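Local coordinates for putative fumarylacetoacetate hydrolase family protein (Yersinia pestis, PDB 3S52) that is of unknown function but belongs to the fumarylacetoacetate hydrolase family and assembles from two copies of its chain, at residues Pro44-Lys49 with Ile175-Arg180; Leu76-Gly81 with Thr169-Leu174; Thr82-Ala87 with Ala93-Gly98. All coordinates share one frame; numbering follows the deposited sequence.

Contact 1: Pro44-Lys49 with Ile175-Arg180; sequences PVLFIK and ISYMSR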
loop_
_atom_site.group_PDB
_atom_site.type_symbol
_atom_site.label_atom_id
_atom_site.label_comp_id
_atom_site.label_asym_id
_atom_site.label_seq_id
_atom_site.Cartn_x
_atom_site.Cartn_y
_atom_site.Cartn_z
ATOM N N PRO A 44 1.727 15.550 -6.937
ATOM C CA PRO A 44 2.553 14.749 -6.041
ATOM C C PRO A 44 2.548 13.288 -6.440
ATOM O O PRO A 44 1.504 12.724 -6.770
ATOM C CB PRO A 44 1.874 14.927 -4.691
ATOM C CG PRO A 44 1.263 16.311 -4.772
ATOM C CD PRO A 44 0.929 16.562 -6.212
ATOM N N VAL A 45 3.731 12.691 -6.405
ATOM C CA VAL A 45 3.901 11.259 -6.617
ATOM C C VAL A 45 3.586 10.530 -5.316
ATOM O O VAL A 45 4.220 10.770 -4.296
ATOM C CB VAL A 45 5.339 10.978 -7.029
ATOM C CG1 VAL A 45 5.573 9.492 -7.164
ATOM C CG2 VAL A 45 5.637 11.711 -8.341
ATOM N N LEU A 46 2.582 9.662 -5.349
ATOM C CA LEU A 46 2.080 9.032 -4.126
ATOM C C LEU A 46 2.277 7.526 -4.154
ATOM O O LEU A 46 2.008 6.880 -5.162
ATOM C CB LEU A 46 0.585 9.328 -3.952
ATOM C CG LEU A 46 0.214 10.800 -3.753
ATOM C CD1 LEU A 46 -1.216 10.910 -3.269
ATOM C CD2 LEU A 46 1.150 11.417 -2.705
ATOM N N PHE A 47 2.747 6.962 -3.048
ATOM C CA PHE A 47 2.735 5.514 -2.887
ATOM C C PHE A 47 2.476 5.230 -1.425
ATOM O O PHE A 47 2.419 6.162 -0.617
ATOM C CB PHE A 47 4.046 4.887 -3.367
ATOM C CG PHE A 47 5.267 5.375 -2.622
ATOM C CD1 PHE A 47 5.923 6.531 -3.013
ATOM C CD2 PHE A 47 5.766 4.660 -1.542
ATOM C CE1 PHE A 47 7.046 6.978 -2.329
ATOM C CE2 PHE A 47 6.890 5.098 -0.843
ATOM C CZ PHE A 47 7.526 6.255 -1.231
ATOM N N ILE A 48 2.332 3.959 -1.069
ATOM C CA ILE A 48 1.869 3.613 0.276
ATOM C C ILE A 48 2.686 2.450 0.821
ATOM O O ILE A 48 3.084 1.582 0.054
ATOM C CB ILE A 48 0.370 3.211 0.258
ATOM C CG1 ILE A 48 -0.498 4.381 -0.218
ATOM C CG2 ILE A 48 -0.100 2.711 1.655
ATOM C CD1 ILE A 48 -2.005 4.074 -0.287
ATOM N N LYS A 49 2.936 2.444 2.132
ATOM C CA LYS A 49 3.542 1.302 2.797
ATOM C C LYS A 49 2.515 0.712 3.763
ATOM O O LYS A 49 1.722 1.445 4.363
ATOM C CB LYS A 49 4.774 1.713 3.599
ATOM C CG LYS A 49 5.878 2.452 2.838
ATOM C CD LYS A 49 7.073 2.679 3.786
ATOM C CE LYS A 49 8.201 3.480 3.158
ATOM N NZ LYS A 49 9.215 2.627 2.453
ATOM N N ILE A 175 -1.139 16.730 2.205
ATOM C CA ILE A 175 -2.038 15.823 2.885
ATOM C C ILE A 175 -3.450 16.022 2.359
ATOM O O ILE A 175 -4.207 15.070 2.202
ATOM C CB ILE A 175 -1.972 15.979 4.411
ATOM C CG1 ILE A 175 -0.591 15.562 4.916
ATOM C CG2 ILE A 175 -3.038 15.124 5.073
ATOM C CD1 ILE A 175 -0.424 15.708 6.434
ATOM N N SER A 176 -3.796 17.266 2.055
ATOM C CA SER A 176 -5.087 17.544 1.460
ATOM C C SER A 176 -5.200 16.761 0.158
ATOM O O SER A 176 -6.173 16.042 -0.075
ATOM C CB SER A 176 -5.243 19.046 1.215
ATOM O OG SER A 176 -6.472 19.328 0.584
ATOM N N TYR A 177 -4.184 16.888 -0.682
ATOM C CA TYR A 177 -4.145 16.154 -1.941
ATOM C C TYR A 177 -4.290 14.631 -1.764
ATOM O O TYR A 177 -5.145 14.005 -2.415
ATOM C CB TYR A 177 -2.874 16.502 -2.724
ATOM C CG TYR A 177 -2.743 15.747 -4.024
ATOM C CD1 TYR A 177 -3.570 16.030 -5.110
ATOM C CD2 TYR A 177 -1.810 14.735 -4.161
ATOM C CE1 TYR A 177 -3.454 15.322 -6.310
ATOM C CE2 TYR A 177 -1.678 14.028 -5.353
ATOM C CZ TYR A 177 -2.499 14.322 -6.421
ATOM O OH TYR A 177 -2.354 13.598 -7.594
HETATM N N MSE A 178 -3.479 14.040 -0.886
HETATM C CA MSE A 178 -3.544 12.592 -0.621
HETATM C C MSE A 178 -4.960 12.146 -0.259
HETATM O O MSE A 178 -5.423 11.088 -0.671
HETATM C CB MSE A 178 -2.604 12.185 0.522
HETATM C CG MSE A 178 -1.128 12.358 0.237
HETATM SE SE MSE A 178 -0.064 12.194 1.903
HETATM C CE MSE A 178 1.734 12.039 1.057
ATOM N N SER A 179 -5.644 12.954 0.529
ATOM C CA SER A 179 -6.980 12.583 1.011
ATOM C C SER A 179 -8.019 12.572 -0.117
ATOM O O SER A 179 -9.133 12.119 0.098
ATOM C CB SER A 179 -7.445 13.536 2.120
ATOM O OG SER A 179 -7.889 14.780 1.572
ATOM N N ARG A 180 -7.674 13.078 -1.306
ATOM C CA ARG A 180 -8.599 13.002 -2.439
ATOM C C ARG A 180 -8.669 11.570 -2.939
ATOM O O ARG A 180 -9.674 11.141 -3.478
ATOM C CB ARG A 180 -8.158 13.900 -3.593
ATOM C CG ARG A 180 -8.262 15.404 -3.328
ATOM C CD ARG A 180 -7.834 16.185 -4.581
ATOM N NE ARG A 180 -8.648 15.806 -5.735
ATOM C CZ ARG A 180 -8.263 15.920 -7.001
ATOM N NH1 ARG A 180 -7.059 16.399 -7.298
ATOM N NH2 ARG A 180 -9.085 15.544 -7.971
#

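Contact 2: Leu76-Gly81 with Thr169-Leu174; sequences LAVLIG and TPIIPL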
loop_
_atom_site.group_PDB
_atom_site.type_symbol
_atom_site.label_atom_id
_atom_site.label_comp_id
_atom_site.label_asym_id
_atom_site.label_seq_id
_atom_site.Cartn_x
_atom_site.Cartn_y
_atom_site.Cartn_z
ATOM N N LEU A 76 10.442 13.579 7.271
ATOM C CA LEU A 76 9.530 14.005 8.325
ATOM C C LEU A 76 8.264 13.153 8.233
ATOM O O LEU A 76 7.680 13.010 7.146
ATOM C CB LEU A 76 9.179 15.493 8.165
ATOM C CG LEU A 76 8.158 15.970 9.199
ATOM C CD1 LEU A 76 8.808 16.086 10.558
ATOM C CD2 LEU A 76 7.526 17.303 8.782
ATOM N N ALA A 77 7.863 12.554 9.353
ATOM C CA ALA A 77 6.621 11.770 9.387
ATOM C C ALA A 77 5.557 12.546 10.164
ATOM O O ALA A 77 5.853 13.144 11.192
ATOM C CB ALA A 77 6.860 10.404 10.051
ATOM N N VAL A 78 4.325 12.523 9.670
ATOM C CA VAL A 78 3.223 13.249 10.279
ATOM C C VAL A 78 2.171 12.230 10.699
ATOM O O VAL A 78 1.783 11.373 9.906
ATOM C CB VAL A 78 2.602 14.220 9.264
ATOM C CG1 VAL A 78 1.468 15.004 9.882
ATOM C CG2 VAL A 78 3.675 15.140 8.690
ATOM N N LEU A 79 1.737 12.308 11.951
ATOM C CA LEU A 79 0.717 11.408 12.480
ATOM C C LEU A 79 -0.652 12.065 12.378
ATOM O O LEU A 79 -0.858 13.181 12.871
ATOM C CB LEU A 79 1.031 11.060 13.945
ATOM C CG LEU A 79 0.085 10.126 14.722
ATOM C CD1 LEU A 79 -0.026 8.759 14.083
ATOM C CD2 LEU A 79 0.531 9.988 16.174
ATOM N N ILE A 80 -1.588 11.371 11.739
ATOM C CA ILE A 80 -2.944 11.864 11.615
ATOM C C ILE A 80 -3.758 11.446 12.848
ATOM O O ILE A 80 -3.775 10.273 13.211
ATOM C CB ILE A 80 -3.641 11.329 10.340
ATOM C CG1 ILE A 80 -2.794 11.594 9.083
ATOM C CG2 ILE A 80 -5.032 11.937 10.213
ATOM C CD1 ILE A 80 -2.464 13.059 8.855
ATOM N N GLY A 81 -4.415 12.405 13.498
ATOM C CA GLY A 81 -5.219 12.106 14.679
ATOM C C GLY A 81 -6.723 12.126 14.458
ATOM O O GLY A 81 -7.490 11.732 15.340
ATOM N N THR A 169 5.992 20.326 -2.476
ATOM C CA THR A 169 4.610 20.459 -2.034
ATOM C C THR A 169 4.608 20.437 -0.504
ATOM O O THR A 169 4.985 19.436 0.092
ATOM C CB THR A 169 3.716 19.317 -2.583
ATOM O OG1 THR A 169 3.918 19.174 -3.997
ATOM C CG2 THR A 169 2.224 19.607 -2.305
ATOM N N PRO A 170 4.224 21.559 0.133
ATOM C CA PRO A 170 4.237 21.696 1.592
ATOM C C PRO A 170 3.284 20.706 2.254
ATOM O O PRO A 170 2.391 20.185 1.584
ATOM C CB PRO A 170 3.742 23.129 1.808
ATOM C CG PRO A 170 4.050 23.817 0.541
ATOM C CD PRO A 170 3.748 22.795 -0.507
ATOM N N ILE A 171 3.481 20.460 3.549
ATOM C CA ILE A 171 2.749 19.429 4.291
ATOM C C ILE A 171 1.228 19.472 4.156
ATOM O O ILE A 171 0.586 18.465 3.848
ATOM C CB ILE A 171 3.098 19.496 5.796
ATOM C CG1 ILE A 171 4.561 19.091 6.028
ATOM C CG2 ILE A 171 2.152 18.636 6.608
ATOM C CD1 ILE A 171 5.070 19.478 7.409
ATOM N N ILE A 172 0.643 20.631 4.416
ATOM C CA ILE A 172 -0.814 20.731 4.418
ATOM C C ILE A 172 -1.480 20.468 3.054
ATOM O O ILE A 172 -2.302 19.565 2.937
ATOM C CB ILE A 172 -1.279 22.049 5.070
ATOM C CG1 ILE A 172 -1.091 21.936 6.588
ATOM C CG2 ILE A 172 -2.730 22.334 4.742
ATOM C CD1 ILE A 172 -0.776 23.249 7.252
ATOM N N PRO A 173 -1.117 21.238 2.015
ATOM C CA PRO A 173 -1.653 20.891 0.693
ATOM C C PRO A 173 -1.326 19.455 0.261
ATOM O O PRO A 173 -2.098 18.847 -0.487
ATOM C CB PRO A 173 -0.973 21.894 -0.254
ATOM C CG PRO A 173 0.168 22.526 0.562
ATOM C CD PRO A 173 -0.289 22.462 1.994
ATOM N N LEU A 174 -0.198 18.914 0.706
ATOM C CA LEU A 174 0.142 17.541 0.325
ATOM C C LEU A 174 -0.890 16.576 0.917
ATOM O O LEU A 174 -1.458 15.717 0.227
ATOM C CB LEU A 174 1.552 17.165 0.809
ATOM C CG LEU A 174 2.018 15.726 0.530
ATOM C CD1 LEU A 174 2.209 15.474 -0.947
ATOM C CD2 LEU A 174 3.323 15.442 1.283
#

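Contact 3: Thr82-Ala87 with Ala93-Gly98; sequences TPLKQA and ARAIAG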
loop_
_atom_site.group_PDB
_atom_site.type_symbol
_atom_site.label_atom_id
_atom_site.label_comp_id
_atom_site.label_asym_id
_atom_site.label_seq_id
_atom_site.Cartn_x
_atom_site.Cartn_y
_atom_site.Cartn_z
ATOM N N THR A 82 -7.149 12.599 13.287
ATOM C CA THR A 82 -8.567 12.702 12.952
ATOM C C THR A 82 -8.731 12.296 11.502
ATOM O O THR A 82 -7.968 12.747 10.664
ATOM C CB THR A 82 -9.047 14.167 13.084
ATOM O OG1 THR A 82 -8.754 14.664 14.398
ATOM C CG2 THR A 82 -10.542 14.287 12.809
ATOM N N PRO A 83 -9.768 11.505 11.183
ATOM C CA PRO A 83 -9.825 10.987 9.812
ATOM C C PRO A 83 -10.012 12.090 8.782
ATOM O O PRO A 83 -10.700 13.090 9.013
ATOM C CB PRO A 83 -11.025 10.031 9.835
ATOM C CG PRO A 83 -11.863 10.486 11.010
ATOM C CD PRO A 83 -10.872 11.005 12.021
ATOM N N LEU A 84 -9.369 11.917 7.637
ATOM C CA LEU A 84 -9.453 12.906 6.568
ATOM C C LEU A 84 -9.853 12.253 5.253
ATOM O O LEU A 84 -9.229 11.272 4.824
ATOM C CB LEU A 84 -8.109 13.597 6.394
ATOM C CG LEU A 84 -7.609 14.389 7.591
ATOM C CD1 LEU A 84 -6.098 14.630 7.472
ATOM C CD2 LEU A 84 -8.390 15.707 7.722
ATOM N N LYS A 85 -10.907 12.774 4.628
ATOM C CA LYS A 85 -11.289 12.324 3.291
ATOM C C LYS A 85 -11.709 13.541 2.470
ATOM O O LYS A 85 -12.611 14.268 2.873
ATOM C CB LYS A 85 -12.430 11.314 3.368
ATOM C CG LYS A 85 -12.874 10.791 2.003
ATOM C CD LYS A 85 -14.062 9.846 2.128
ATOM C CE LYS A 85 -14.636 9.476 0.756
ATOM N NZ LYS A 85 -13.628 8.788 -0.117
ATOM N N GLN A 86 -11.047 13.768 1.338
ATOM C CA GLN A 86 -11.335 14.950 0.526
ATOM C C GLN A 86 -11.349 16.183 1.415
ATOM O O GLN A 86 -12.292 16.964 1.384
ATOM C CB GLN A 86 -12.684 14.796 -0.184
ATOM C CG GLN A 86 -12.693 13.692 -1.251
ATOM C CD GLN A 86 -14.098 13.342 -1.717
ATOM O OE1 GLN A 86 -15.084 13.863 -1.196
ATOM N NE2 GLN A 86 -14.196 12.449 -2.697
ATOM N N ALA A 87 -10.300 16.349 2.214
ATOM C CA ALA A 87 -10.290 17.372 3.249
ATOM C C ALA A 87 -9.668 18.679 2.765
ATOM O O ALA A 87 -8.712 18.671 1.994
ATOM C CB ALA A 87 -9.549 16.865 4.474
ATOM N N ALA A 93 -4.943 20.805 8.614
ATOM C CA ALA A 93 -4.183 21.442 9.685
ATOM C C ALA A 93 -4.658 21.001 11.086
ATOM O O ALA A 93 -3.837 20.733 11.959
ATOM C CB ALA A 93 -4.249 22.967 9.549
ATOM N N ARG A 94 -5.974 20.918 11.290
ATOM C CA ARG A 94 -6.544 20.606 12.608
ATOM C C ARG A 94 -6.423 19.128 12.963
ATOM O O ARG A 94 -6.667 18.728 14.107
ATOM C CB ARG A 94 -8.040 20.982 12.675
ATOM C CG ARG A 94 -8.379 22.414 12.289
ATOM C CD ARG A 94 -9.847 22.766 12.623
ATOM N NE ARG A 94 -10.804 21.844 12.005
ATOM C CZ ARG A 94 -11.501 22.116 10.905
ATOM N NH1 ARG A 94 -11.357 23.291 10.302
ATOM N NH2 ARG A 94 -12.346 21.217 10.407
ATOM N N ALA A 95 -6.104 18.310 11.970
ATOM C CA ALA A 95 -6.124 16.865 12.140
ATOM C C ALA A 95 -4.764 16.279 12.540
ATOM O O ALA A 95 -4.660 15.096 12.874
ATOM C CB ALA A 95 -6.633 16.190 10.852
ATOM N N ILE A 96 -3.719 17.091 12.484
ATOM C CA ILE A 96 -2.374 16.567 12.725
ATOM C C ILE A 96 -2.106 16.359 14.224
ATOM O O ILE A 96 -2.298 17.275 15.032
ATOM C CB ILE A 96 -1.308 17.447 12.041
ATOM C CG1 ILE A 96 -1.497 17.374 10.514
ATOM C CG2 ILE A 96 0.083 16.997 12.433
ATOM C CD1 ILE A 96 -0.621 18.318 9.704
ATOM N N ALA A 97 -1.770 15.124 14.597
ATOM C CA ALA A 97 -1.505 14.775 15.997
ATOM C C ALA A 97 -0.072 15.023 16.478
ATOM O O ALA A 97 0.152 15.428 17.607
ATOM C CB ALA A 97 -1.949 13.351 16.303
ATOM N N GLY A 98 0.909 14.752 15.635
ATOM C CA GLY A 98 2.288 14.891 16.066
ATOM C C GLY A 98 3.252 14.668 14.926
ATOM O O GLY A 98 2.849 14.305 13.817
HETATM O O HOH W 1 -9.597 17.546 13.876
HETATM O O HOH W 2 -6.235 15.379 15.668
#

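Contact 1: Pro44-Lys49 with Ile175-Arg180
P44 lies over one face of the Y177 ring, a CH-pi contact that sets the start of strand 45-50 against helix 171-181 in the mixed beta-sheet domain of this fumarylacetoacetate hydrolase family member. P44 CD sits 4.0 Å from the centroid of the Y177 ring and 21° off its normal, displaced toward the rim. The proline does not touch through CD alone: P44 CG comes to 3.5 Å from Y177 CD2, the tightest approach of the contact, and CB bears on the same CD2-CE2 side of the ring. With CG anti to the backbone N (chi1 178°), Y177 sends its ring out from the helix toward the strand and presents a face to the proline.

Deeper in, L46 divides its two methyls between the helix residues at slightly longer range. L46 CD1 fits between Y177 and the selenomethionine M178, 3.8 Å from Y177 CE2 and equally far from M178 CG, and it meets the tyrosine ring obliquely. The other branch, CD2, also packs on M178 CG and reaches the terminal methyl CE. Beyond CG the M178 chain runs extended, and it also touches V23 of strand 21-26 and V190 of strand 189-191, so L46 and M178 belong to the buried, apolar side of the contact.

The proline-ring side, although closely packed, is more polar and lies nearer solvent. P44 and Y177 are both partly exposed, and no hydrogen bond joins the two segments directly. Instead the second subunit supplies the polar link: NZ of its K123 bonds to both Y177 OH and P44 O, bridging two oxygens that lie 4.0 Å apart, Y177 OH from P44 O.

Contact 2: Leu76-Gly81 with Thr169-Leu174
I171, in the first turn of helix 171-181, lays its CD1 methyl against L76 of strand 70-80, with L76 CD2 3.6 Å from I171 CD1. The two side chains cross at about a right angle and meet through one methyl each. I171 reaches the strand with both branches. Its CG1 stands anti to the carbonyl carbon (chi1 -67°) and carries CD1 to L76, while CG2 turns to the next inward-facing strand residue, V78. That second touch is looser, with I171 CG2 4.3 Å from V78 CG2.

L76 and V78 are two apart on the strand and point to the same side, toward the helix. Within this pair of segments I171 meets both, and all three residues are buried; I175, one turn further along the helix, also touches V78. The surroundings are continuous with the pair: A145 also covers I171, and V78 packs on I96 and Y99 of the adjacent strand 96-107. The helix start is held separately. P170 occupies the N-cap position, its carbonyl O accepts from L174 N at 3.0 Å, and I171 N bonds to the side-chain oxygen of Q146.

The arrangement is a helix packed on a mixed beta-sheet: I171 makes the first of the helix's contacts with the sheet, and I175 continues them. Backbone bonds of L76 to T192 and of V78 to V190 fix the strand within that sheet, independently of the helix. Across the contact itself there is no hydrogen bond and no charge; the union of strand and helix rests on methyl-to-methyl van der Waals packing and the exclusion of water, which implies a fit set by shape and not by directional bonding.

Contact 3: Thr82-Ala87 with Ala93-Gly98
T82 OG1 is gripped by two waters, which link it to the backbone of R94 and A95. One water lies 2.9 Å from T82 OG1 and passes on a weak hydrogen bond to A95 O; the other, 3.0 Å from T82 OG1, donates weakly to R94 O. The hydroxyl is thus linked to two successive carbonyls without bonding to either directly. Its place follows from the threonine rotamer: OG1 stands anti to the carbonyl carbon (chi1 -55°), while the methyl CG2 takes the position anti to the backbone N. This is the outer, solvent-exposed margin of the contact.

The apolar part centres on the single methyl of A95. T82 CB approaches A95 CB to 3.9 Å, and L84 brings its branched end to the same methyl, with L84 CD2 3.6 Å from A95 CB. The other leucine methyl is nearly as close, with L84 CD1 3.8 Å from A95 CB, so the alanine is met by the fork of the leucine and not by one tip. A95 and L84 are buried, and L84 also packs on R91 and V92 of helix 89-95.

Where the chain leaves the sheet, just before T82, G81 N bonds to A95 O, the same carbonyl that takes the weak bond from water, and ties the two arms together. Further along the loop, K85 forms a salt bridge with D128 of the second subunit. The whole is a strand-loop-helix-strand connection: the chain leaves strand 70-80, passes through 82-87 and helix 89-95, and returns as strand 96-107, the antiparallel neighbour of the strand it left.

The three contacts lie on the same side of the chain's centre, with contacts 1 and 2 about 10 Å apart between centres, 2 and 3 about 9 Å, and 1 and 3 about 13 Å. Along the chain they are nested: contact 3 falls inside the loop closed by contact 2, itself inside that of contact 1. Helix 171-181 serves contacts 1 and 2 with successive turns, while strands 45-50, 70-80 and 96-107 belong to one mixed sheet. P44 packs on L174, and I175 on I80 and L84, joining the apolar parts. Probable hydrogen bonds S176 OG to A87 O and Q86 N to S179 O join helix to loop, so one helix unites distant chain parts.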